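Local atomic coordinates of Sensory/regulatory protein rpfC (Xanthomonas campestris pv. campestris, PDB entry 3M6M), a protein that probably acts in two-component signalling, its receiver domain taking up a phosphoryl group within a sensory and regulatory protein classed as a histidine kinase. Residues M15-V19 against A53-D58; V19-H23 against L66-G70. One frame throughout, in Å; residues are numbered along the deposited sequence.

Contact 1: M15-V19 against A53-D58; sequences MRMLV and AMAEED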
ATOM      1  N   MET D  15     -28.451 -14.721  38.207  1.00 79.27           N
ATOM      2  CA  MET D  15     -27.500 -15.014  37.093  1.00 76.21           C
ATOM      3  C   MET D  15     -26.638 -16.240  37.381  1.00 74.68           C
ATOM      4  O   MET D  15     -26.338 -16.541  38.537  1.00 75.14           O
ATOM      5  CB  MET D  15     -26.600 -13.808  36.815  1.00 73.98           C
ATOM      6  CG  MET D  15     -27.315 -12.612  36.210  1.00 75.62           C
ATOM      7  SD  MET D  15     -26.180 -11.304  35.702  1.00 73.82           S
ATOM      8  CE  MET D  15     -27.350 -10.059  35.162  1.00 76.45           C
ATOM      9  N   ARG D  16     -26.247 -16.938  36.319  1.00 73.12           N
ATOM     10  CA  ARG D  16     -25.361 -18.092  36.423  1.00 71.70           C
ATOM     11  C   ARG D  16     -23.927 -17.642  36.140  1.00 68.38           C
ATOM     12  O   ARG D  16     -23.607 -17.203  35.031  1.00 66.89           O
ATOM     13  CB  ARG D  16     -25.804 -19.189  35.450  1.00 72.57           C
ATOM     14  CG  ARG D  16     -25.619 -20.604  35.974  1.00 73.85           C
ATOM     15  CD  ARG D  16     -26.571 -21.573  35.280  1.00 76.67           C
ATOM     16  NE  ARG D  16     -26.547 -22.902  35.889  1.00 78.71           N
ATOM     17  CZ  ARG D  16     -25.906 -23.958  35.388  1.00 78.23           C
ATOM     18  NH1 ARG D  16     -25.224 -23.859  34.253  1.00 75.88           N
ATOM     19  NH2 ARG D  16     -25.950 -25.120  36.026  1.00 80.32           N
ATOM     20  N   MET D  17     -23.074 -17.743  37.155  1.00 67.36           N
ATOM     21  CA  MET D  17     -21.728 -17.173  37.095  1.00 64.64           C
ATOM     22  C   MET D  17     -20.621 -18.216  37.042  1.00 63.17           C
ATOM     23  O   MET D  17     -20.669 -19.230  37.742  1.00 64.25           O
ATOM     24  CB  MET D  17     -21.490 -16.233  38.280  1.00 64.92           C
ATOM     25  CG  MET D  17     -22.290 -14.948  38.229  1.00 65.97           C
ATOM     26  SD  MET D  17     -21.729 -13.846  36.924  1.00 64.74           S
ATOM     27  CE  MET D  17     -23.039 -12.632  36.938  1.00 66.74           C
ATOM     28  N   LEU D  18     -19.623 -17.947  36.205  1.00 60.85           N
ATOM     29  CA  LEU D  18     -18.434 -18.781  36.108  1.00 59.55           C
ATOM     30  C   LEU D  18     -17.198 -17.942  36.427  1.00 57.93           C
ATOM     31  O   LEU D  18     -16.970 -16.897  35.815  1.00 56.88           O
ATOM     32  CB  LEU D  18     -18.332 -19.419  34.719  1.00 58.93           C
ATOM     33  CG  LEU D  18     -17.244 -20.466  34.445  1.00 58.24           C
ATOM     34  CD1 LEU D  18     -17.250 -21.601  35.465  1.00 59.11           C
ATOM     35  CD2 LEU D  18     -17.413 -21.016  33.043  1.00 58.02           C
ATOM     36  N   VAL D  19     -16.417 -18.404  37.399  1.00 57.91           N
ATOM     37  CA  VAL D  19     -15.272 -17.650  37.902  1.00 56.97           C
ATOM     38  C   VAL D  19     -13.983 -18.454  37.760  1.00 56.43           C
ATOM     39  O   VAL D  19     -13.942 -19.640  38.092  1.00 57.21           O
ATOM     40  CB  VAL D  19     -15.475 -17.230  39.385  1.00 58.00           C
ATOM     41  CG1 VAL D  19     -14.289 -16.421  39.888  1.00 57.30           C
ATOM     42  CG2 VAL D  19     -16.760 -16.427  39.552  1.00 58.81           C
ATOM     43  N   ALA D  53     -15.788 -25.897  30.952  1.00 53.60           N
ATOM     44  CA  ALA D  53     -17.070 -25.729  31.635  1.00 54.57           C
ATOM     45  C   ALA D  53     -18.141 -25.110  30.734  1.00 54.58           C
ATOM     46  O   ALA D  53     -19.310 -25.499  30.796  1.00 56.22           O
ATOM     47  CB  ALA D  53     -16.891 -24.897  32.902  1.00 53.86           C
ATOM     48  N   MET D  54     -17.729 -24.158  29.897  1.00 53.06           N
ATOM     49  CA  MET D  54     -18.640 -23.434  29.005  1.00 53.16           C
ATOM     50  C   MET D  54     -19.212 -24.319  27.900  1.00 54.71           C
ATOM     51  O   MET D  54     -20.275 -24.028  27.348  1.00 55.46           O
ATOM     52  CB  MET D  54     -17.939 -22.221  28.392  1.00 51.31           C
ATOM     53  CG  MET D  54     -17.718 -21.074  29.361  1.00 50.08           C
ATOM     54  SD  MET D  54     -16.601 -19.803  28.734  1.00 47.33           S
ATOM     55  CE  MET D  54     -17.703 -18.869  27.686  1.00 47.19           C
ATOM     56  N   ALA D  55     -18.497 -25.397  27.587  1.00 55.42           N
ATOM     57  CA  ALA D  55     -18.945 -26.370  26.601  1.00 57.32           C
ATOM     58  C   ALA D  55     -19.938 -27.366  27.200  1.00 59.95           C
ATOM     59  O   ALA D  55     -20.734 -27.971  26.477  1.00 61.70           O
ATOM     60  CB  ALA D  55     -17.753 -27.099  26.003  1.00 57.09           C
ATOM     61  N   GLU D  56     -19.886 -27.531  28.521  1.00 60.66           N
ATOM     62  CA  GLU D  56     -20.766 -28.464  29.224  1.00 63.55           C
ATOM     63  C   GLU D  56     -22.068 -27.785  29.654  1.00 64.50           C
ATOM     64  O   GLU D  56     -23.146 -28.377  29.558  1.00 66.99           O
ATOM     65  CB  GLU D  56     -20.043 -29.078  30.431  1.00 64.01           C
ATOM     66  CG  GLU D  56     -20.544 -30.469  30.827  1.00 67.86           C
ATOM     67  CD  GLU D  56     -21.635 -30.440  31.891  1.00 70.50           C
ATOM     68  OE1 GLU D  56     -21.328 -30.084  33.052  1.00 70.37           O
ATOM     69  OE2 GLU D  56     -22.793 -30.790  31.573  1.00 72.64           O
ATOM     70  N   GLU D  57     -21.957 -26.543  30.128  1.00 62.85           N
ATOM     71  CA  GLU D  57     -23.116 -25.756  30.553  1.00 63.79           C
ATOM     72  C   GLU D  57     -23.029 -24.315  30.049  1.00 61.71           C
ATOM     73  O   GLU D  57     -21.950 -23.836  29.699  1.00 59.50           O
ATOM     74  CB  GLU D  57     -23.256 -25.774  32.082  1.00 64.76           C
ATOM     75  CG  GLU D  57     -23.870 -27.053  32.656  1.00 68.43           C
ATOM     76  CD  GLU D  57     -25.304 -27.291  32.193  1.00 71.96           C
ATOM     77  OE1 GLU D  57     -25.613 -28.429  31.779  1.00 74.42           O
ATOM     78  OE2 GLU D  57     -26.120 -26.345  32.240  1.00 72.77           O
ATOM     79  N   ASP D  58     -24.170 -23.634  30.017  1.00 62.75           N
ATOM     80  CA  ASP D  58     -24.237 -22.238  29.591  1.00 61.37           C
ATOM     81  C   ASP D  58     -24.274 -21.293  30.792  1.00 60.93           C
ATOM     82  O   ASP D  58     -24.943 -21.567  31.791  1.00 62.60           O
ATOM     83  CB  ASP D  58     -25.453 -22.011  28.688  1.00 63.23           C
ATOM     84  CG  ASP D  58     -25.390 -22.827  27.403  1.00 63.83           C
ATOM     85  OD1 ASP D  58     -26.309 -23.641  27.170  1.00 66.29           O
ATOM     86  OD2 ASP D  58     -24.420 -22.661  26.630  1.00 62.12           O
TER

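Contact 2: V19-H23 against L66-G70; sequences VADDH and LHMPG. With MG (magnesium ion), chain T.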
ATOM      1  N   VAL D  19     -16.417 -18.404  37.399  1.00 57.91           N
ATOM      2  CA  VAL D  19     -15.272 -17.650  37.902  1.00 56.97           C
ATOM      3  C   VAL D  19     -13.983 -18.454  37.760  1.00 56.43           C
ATOM      4  O   VAL D  19     -13.942 -19.640  38.092  1.00 57.21           O
ATOM      5  CB  VAL D  19     -15.475 -17.230  39.385  1.00 58.00           C
ATOM      6  CG1 VAL D  19     -14.289 -16.421  39.888  1.00 57.30           C
ATOM      7  CG2 VAL D  19     -16.760 -16.427  39.552  1.00 58.81           C
ATOM      8  N   ALA D  20     -12.937 -17.799  37.258  1.00 55.37           N
ATOM      9  CA  ALA D  20     -11.619 -18.418  37.139  1.00 55.27           C
ATOM     10  C   ALA D  20     -10.526 -17.581  37.804  1.00 55.18           C
ATOM     11  O   ALA D  20     -10.334 -16.411  37.472  1.00 54.48           O
ATOM     12  CB  ALA D  20     -11.277 -18.683  35.680  1.00 54.61           C
ATOM     13  N   ASP D  21      -9.825 -18.201  38.751  1.00 56.16           N
ATOM     14  CA  ASP D  21      -8.653 -17.616  39.398  1.00 56.54           C
ATOM     15  C   ASP D  21      -7.771 -18.740  39.928  1.00 57.76           C
ATOM     16  O   ASP D  21      -8.276 -19.716  40.491  1.00 58.61           O
ATOM     17  CB  ASP D  21      -9.061 -16.677  40.536  1.00 56.90           C
ATOM     18  CG  ASP D  21      -7.916 -15.798  41.006  1.00 57.23           C
ATOM     19  OD1 ASP D  21      -6.919 -16.333  41.541  1.00 58.15           O
ATOM     20  OD2 ASP D  21      -8.020 -14.564  40.856  1.00 57.08           O
ATOM     21  N   ASP D  22      -6.459 -18.595  39.752  1.00 58.13           N
ATOM     22  CA  ASP D  22      -5.510 -19.646  40.132  1.00 59.69           C
ATOM     23  C   ASP D  22      -5.265 -19.758  41.642  1.00 61.23           C
ATOM     24  O   ASP D  22      -4.754 -20.776  42.113  1.00 62.59           O
ATOM     25  CB  ASP D  22      -4.186 -19.510  39.362  1.00 59.96           C
ATOM     26  CG  ASP D  22      -3.535 -18.147  39.531  1.00 59.72           C
ATOM     27  OD1 ASP D  22      -4.188 -17.124  39.239  1.00 58.95           O
ATOM     28  OD2 ASP D  22      -2.356 -18.103  39.938  1.00 60.95           O
ATOM     29  N   HIS D  23      -5.636 -18.720  42.390  1.00 61.24           N
ATOM     30  CA  HIS D  23      -5.495 -18.729  43.847  1.00 62.96           C
ATOM     31  C   HIS D  23      -6.812 -19.039  44.553  1.00 63.68           C
ATOM     32  O   HIS D  23      -7.865 -18.507  44.188  1.00 62.76           O
ATOM     33  CB  HIS D  23      -4.898 -17.410  44.348  1.00 62.88           C
ATOM     34  CG  HIS D  23      -3.437 -17.267  44.055  1.00 63.18           C
ATOM     35  ND1 HIS D  23      -2.959 -16.572  42.964  1.00 61.93           N
ATOM     36  CD2 HIS D  23      -2.347 -17.745  44.702  1.00 64.51           C
ATOM     37  CE1 HIS D  23      -1.639 -16.622  42.956  1.00 62.91           C
ATOM     38  NE2 HIS D  23      -1.243 -17.327  44.000  1.00 64.49           N
ATOM     39  N   LEU D  66      -6.832 -12.212  35.118  1.00 44.29           N
ATOM     40  CA  LEU D  66      -5.923 -11.949  34.006  1.00 44.47           C
ATOM     41  C   LEU D  66      -4.662 -12.803  34.069  1.00 45.08           C
ATOM     42  O   LEU D  66      -4.304 -13.445  33.084  1.00 45.13           O
ATOM     43  CB  LEU D  66      -5.566 -10.461  33.913  1.00 45.03           C
ATOM     44  CG  LEU D  66      -4.617 -10.007  32.792  1.00 45.85           C
ATOM     45  CD1 LEU D  66      -5.120 -10.393  31.397  1.00 44.83           C
ATOM     46  CD2 LEU D  66      -4.373  -8.507  32.879  1.00 46.54           C
ATOM     47  N   HIS D  67      -3.999 -12.818  35.222  1.00 45.76           N
ATOM     48  CA  HIS D  67      -2.729 -13.528  35.339  1.00 46.93           C
ATOM     49  C   HIS D  67      -2.845 -14.885  36.022  1.00 46.86           C
ATOM     50  O   HIS D  67      -2.984 -14.983  37.244  1.00 47.13           O
ATOM     51  CB  HIS D  67      -1.660 -12.641  35.980  1.00 48.29           C
ATOM     52  CG  HIS D  67      -1.260 -11.484  35.118  1.00 49.32           C
ATOM     53  ND1 HIS D  67      -1.631 -10.186  35.394  1.00 49.80           N
ATOM     54  CD2 HIS D  67      -0.544 -11.436  33.970  1.00 50.54           C
ATOM     55  CE1 HIS D  67      -1.148  -9.385  34.461  1.00 50.99           C
ATOM     56  NE2 HIS D  67      -0.487 -10.119  33.583  1.00 51.23           N
ATOM     57  N   MET D  68      -2.800 -15.923  35.194  1.00 46.79           N
ATOM     58  CA  MET D  68      -2.812 -17.313  35.637  1.00 47.31           C
ATOM     59  C   MET D  68      -1.730 -18.051  34.855  1.00 48.56           C
ATOM     60  O   MET D  68      -1.458 -17.695  33.709  1.00 48.59           O
ATOM     61  CB  MET D  68      -4.177 -17.958  35.370  1.00 46.12           C
ATOM     62  CG  MET D  68      -5.355 -17.299  36.086  1.00 45.37           C
ATOM     63  SD  MET D  68      -6.962 -18.036  35.706  1.00 44.75           S
ATOM     64  CE  MET D  68      -7.121 -17.644  33.964  1.00 43.57           C
ATOM     65  N   PRO D  69      -1.100 -19.073  35.471  1.00 50.00           N
ATOM     66  CA  PRO D  69      -0.092 -19.866  34.758  1.00 51.63           C
ATOM     67  C   PRO D  69      -0.702 -20.728  33.651  1.00 51.20           C
ATOM     68  O   PRO D  69      -1.887 -21.063  33.713  1.00 49.96           O
ATOM     69  CB  PRO D  69       0.498 -20.764  35.858  1.00 53.26           C
ATOM     70  CG  PRO D  69       0.095 -20.125  37.153  1.00 52.71           C
ATOM     71  CD  PRO D  69      -1.229 -19.494  36.877  1.00 50.54           C
ATOM     72  N   GLY D  70       0.109 -21.078  32.654  1.00 52.56           N
ATOM     73  CA  GLY D  70      -0.332 -21.915  31.538  1.00 52.66           C
ATOM     74  C   GLY D  70      -1.079 -21.120  30.483  1.00 51.29           C
ATOM     75  O   GLY D  70      -0.514 -20.765  29.446  1.00 52.09           O
TER
HETATM   76 MG    MG T 591      -3.466 -14.696  39.462  1.00 53.59          MG

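Contact 1: M15-V19 against A53-D58
Arg16, at the start of strand 16-20, reaches over to the loop that follows helix 47-56, and a single nitrogen, NH1, makes both of its polar contacts there. Its chain runs extended from CG to NE, which carries the guanidinium far enough to meet Glu57 and Asp58. NH1 forms a salt bridge with OE2 of Glu57 at 3.3 Å. The guanidinium and carboxylate planes stand 78° apart and OE2 approaches obliquely. This is a single-contact, not bidentate, salt bridge: the other terminal nitrogen of Arg16, NH2, is 4.0 Å from OE2 of Glu57. The second contact of Arg16 NH1 is a weak hydrogen bond to Asp58 O, 3.4 Å long with an angle of 155° at the hydrogen; here the carbonyl oxygen lies at the guanidinium edge, close to its plane. CB of Glu57 sits at the same edge, 3.5 Å from Arg16 NH1, and the two side chains cross obliquely. At the other end of Arg16, its backbone N bonds to OD2 of Asp60.

The setting is the parallel sheet of a CheY-like receiver domain. Helix 47-56 belongs to the beta-alpha-beta crossover from strand 40-44 to strand 61-65, and since strand 16-20 lies between those two in the sheet, the crossover carries the helix across it.

Further along, Leu18 supplies the apolar half. With CG anti to the backbone N (chi1 -173°), it directs CD2 at the last turn of the helix: CD2 lies 3.7 Å from CG of Met54 and 3.9 Å from CB of Ala53. The Met54 chain continues past Leu18 to touch Val62 on strand 61-65. In that last turn, Ala53 O accepts from Glu57 N at 2.9 Å and also from Glu56 N.

Contact 2: V19-H23 against L66-G70
The carboxylate of Asp22 meets two residues of 66-70 with different atoms: OD1 lies 3.4 Å from CG of Met68, while OD2 lies 3.5 Å from CD of Pro69, the two side chains of Asp22 and Pro69 crossing at about a right angle. The other flat group, the His67 ring, is turned from Asp22 and carries Leu66 CG over one face, offset toward the rim. His67 contributes its backbone instead. A magnesium ion is bound by Asp22 OD1 at 2.5 Å and by His67 O at 2.3 Å, and the shared metal brings these two acceptor oxygens to 3.2 Å of each other.

Asp65 completes the protein ligands, giving the metal site of a receiver domain, in which Asp65 would by family analogy be the phosphoacceptor. Beside the site, Met68, extended at chi2 (178°), carries SD to 4.1 Å from Asp21 CA, near CB of Ala20. Asp21 holds its own loop in an Asx turn: its OD1 accepts from His23 N at 2.8 Å through the anti lone pair, just where His23 takes the N-cap position of helix 24-35, and its OD2 makes a salt bridge to Lys119.

In the fold
The two contacts follow one another along strand 16-20 and share Val19, with centres about 16 Å apart and no other touch between them. Contact 1 uses the start of the strand and contact 2 its C-terminal end and the loop beyond. Their second segments come later in the chain: 53-58 closes helix 47-56, whereas the loop 66-70 follows strand 61-65, a neighbour of strand 16-20 in the sheet. Contact 1 joins the sheet to the crossover helix by apolar packing and a salt bridge, away from the metal end. Contact 2 lies at the C-terminal end of the parallel strands, where receiver domains of this fold place their magnesium and phosphorylation site.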